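Local coordinates for protein fusion DH (Streptomyces sp. MJ635-86F5, PDB 6K97) that probably catalyses the dehydration of carrier-bound polyketide intermediates in cremimycin biosynthesis, as an engineered fusion of split dehydratase halves, at residues 35-40 with 48-53. Sequence-based numbering, arbitrary orientation.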
loop_
_atom_site.group_PDB
_atom_site.type_symbol
_atom_site.label_atom_id
_atom_site.label_comp_id
_atom_site.label_asym_id
_atom_site.label_seq_id
_atom_site.Cartn_x
_atom_site.Cartn_y
_atom_site.Cartn_z
ATOM N N PRO A 35 9.245 8.666 12.044
ATOM C CA PRO A 35 10.657 8.433 11.695
ATOM C C PRO A 35 10.999 7.136 10.908
ATOM O O PRO A 35 12.035 7.100 10.275
ATOM C CB PRO A 35 11.364 8.434 13.050
ATOM C CG PRO A 35 10.460 9.254 13.936
ATOM C CD PRO A 35 9.054 8.905 13.481
ATOM N N LEU A 36 10.177 6.091 10.984
ATOM C CA LEU A 36 10.401 4.813 10.264
ATOM C C LEU A 36 9.420 4.486 9.123
ATOM O O LEU A 36 9.575 3.497 8.458
ATOM C CB LEU A 36 10.344 3.654 11.253
ATOM C CG LEU A 36 11.286 3.815 12.448
ATOM C CD1 LEU A 36 11.050 2.786 13.551
ATOM C CD2 LEU A 36 12.744 3.763 12.024
ATOM N N LEU A 37 8.392 5.299 8.903
ATOM C CA LEU A 37 7.410 5.042 7.857
ATOM C C LEU A 37 7.244 6.289 7.018
ATOM O O LEU A 37 7.190 7.394 7.550
ATOM C CB LEU A 37 6.086 4.634 8.466
ATOM C CG LEU A 37 6.135 3.350 9.289
ATOM C CD1 LEU A 37 4.869 3.144 10.085
ATOM C CD2 LEU A 37 6.380 2.165 8.390
ATOM N N ALA A 38 7.178 6.106 5.705
ATOM C CA ALA A 38 6.946 7.182 4.762
ATOM C C ALA A 38 5.448 7.351 4.322
ATOM O O ALA A 38 5.021 8.462 4.083
ATOM C CB ALA A 38 7.824 6.954 3.541
ATOM N N THR A 39 4.677 6.263 4.216
ATOM C CA THR A 39 3.309 6.282 3.662
ATOM C C THR A 39 2.252 5.634 4.580
ATOM O O THR A 39 2.567 4.808 5.422
ATOM C CB THR A 39 3.219 5.520 2.300
ATOM O OG1 THR A 39 3.350 4.105 2.520
ATOM C CG2 THR A 39 4.276 5.983 1.300
ATOM N N ALA A 40 0.985 5.984 4.346
ATOM C CA ALA A 40 -0.193 5.367 5.003
ATOM C C ALA A 40 -1.367 5.386 4.077
ATOM O O ALA A 40 -1.678 6.417 3.571
ATOM C CB ALA A 40 -0.557 6.164 6.230
ATOM N N TYR A 48 -5.516 -0.978 6.436
ATOM C CA TYR A 48 -4.487 0.041 6.152
ATOM C C TYR A 48 -3.159 -0.593 5.704
ATOM O O TYR A 48 -2.879 -1.751 6.038
ATOM C CB TYR A 48 -4.229 0.880 7.383
ATOM C CG TYR A 48 -5.325 1.793 7.780
ATOM C CD1 TYR A 48 -6.386 1.349 8.555
ATOM C CD2 TYR A 48 -5.318 3.135 7.380
ATOM C CE1 TYR A 48 -7.419 2.217 8.910
ATOM C CE2 TYR A 48 -6.341 4.013 7.748
ATOM C CZ TYR A 48 -7.387 3.552 8.501
ATOM O OH TYR A 48 -8.394 4.422 8.874
ATOM N N LEU A 49 -2.349 0.155 4.954
ATOM C CA LEU A 49 -0.978 -0.261 4.599
ATOM C C LEU A 49 -0.042 0.888 4.968
ATOM O O LEU A 49 -0.314 2.030 4.604
ATOM C CB LEU A 49 -0.849 -0.566 3.108
ATOM C CG LEU A 49 0.579 -0.929 2.649
ATOM C CD1 LEU A 49 1.015 -2.307 3.167
ATOM C CD2 LEU A 49 0.758 -0.900 1.139
ATOM N N PHE A 50 1.038 0.609 5.686
ATOM C CA PHE A 50 2.088 1.610 5.918
ATOM C C PHE A 50 3.410 1.106 5.364
ATOM O O PHE A 50 3.705 -0.085 5.487
ATOM C CB PHE A 50 2.274 1.825 7.385
ATOM C CG PHE A 50 1.016 2.160 8.096
ATOM C CD1 PHE A 50 0.150 1.183 8.484
ATOM C CD2 PHE A 50 0.700 3.456 8.349
ATOM C CE1 PHE A 50 -1.011 1.497 9.162
ATOM C CE2 PHE A 50 -0.490 3.783 9.001
ATOM C CZ PHE A 50 -1.338 2.802 9.416
ATOM N N THR A 51 4.194 1.971 4.738
ATOM C CA THR A 51 5.460 1.508 4.152
ATOM C C THR A 51 6.599 2.446 4.472
ATOM O O THR A 51 6.390 3.646 4.709
ATOM C CB THR A 51 5.402 1.363 2.606
ATOM O OG1 THR A 51 5.422 2.663 1.970
ATOM C CG2 THR A 51 4.142 0.633 2.178
ATOM N N GLY A 52 7.807 1.894 4.465
ATOM C CA GLY A 52 9.010 2.704 4.628
ATOM C C GLY A 52 10.235 1.936 4.228
ATOM O O GLY A 52 10.207 0.710 4.072
ATOM N N ARG A 53 11.320 2.673 4.058
ATOM C CA ARG A 53 12.616 2.098 3.728
ATOM C C ARG A 53 13.406 2.039 5.020
ATOM O O ARG A 53 13.450 3.017 5.768
ATOM C CB ARG A 53 13.356 2.977 2.709
ATOM C CG ARG A 53 14.685 2.393 2.245
ATOM C CD ARG A 53 15.331 3.240 1.153
ATOM N NE ARG A 53 16.550 2.600 0.657
ATOM C CZ ARG A 53 17.782 2.814 1.138
ATOM N NH1 ARG A 53 17.995 3.682 2.131
ATOM N NH2 ARG A 53 18.821 2.171 0.621
#
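The hydroxyls of Thr39 and Thr51 meet on one face of the paired segments, with Thr39 OG1 donating to Thr51 OG1 at 2.6 Å. In both threonines the oxygen lies between the backbone N and the carbonyl carbon (chi1 71° and 74°), which turns the two hydroxyls toward each other and swings each CG2 anti to its own carbonyl carbon. Thr51 OG1 is also hydrogen-bonded to Leu27 O of the second subunit, so the pair joins the strand edge to the dimer contact. A valine in place of Thr39 would probably deprive Thr51 OG1 of this donor and leave the Thr51 hydroxyl held chiefly by Leu27 O of the second subunit.

Beside this pair, Thr51 O accepts two backbone N-H groups. Ala38 N is the nearer, at 2.8 Å and in the carbonyl plane, whereas Thr39 N stands 3.2 Å from Thr51 O, tilted 16° from that plane. The bond from Thr51 N back to Thr39 O is weak.

On the opposite face Leu37 packs on Leu81 of helix 75-88. Leu37 CD1 reaches Phe50 CB at 4.0 Å, and Ala40 CB approaches the ring at Phe50 CE2 (3.7 Å) obliquely. With CG anti to the carbonyl carbon, the Phe50 ring packs on Ala85 and Ile88 of the same helix.

Two successive residues, Ala38 and Thr39, opposite the single Thr51 define a classic beta bulge, here in the antiparallel hairpin of strands 39-42 and 48-55, in the first part of the engineered fusion, within its dehydratase hotdog domain, where the sheet packs against a central helix.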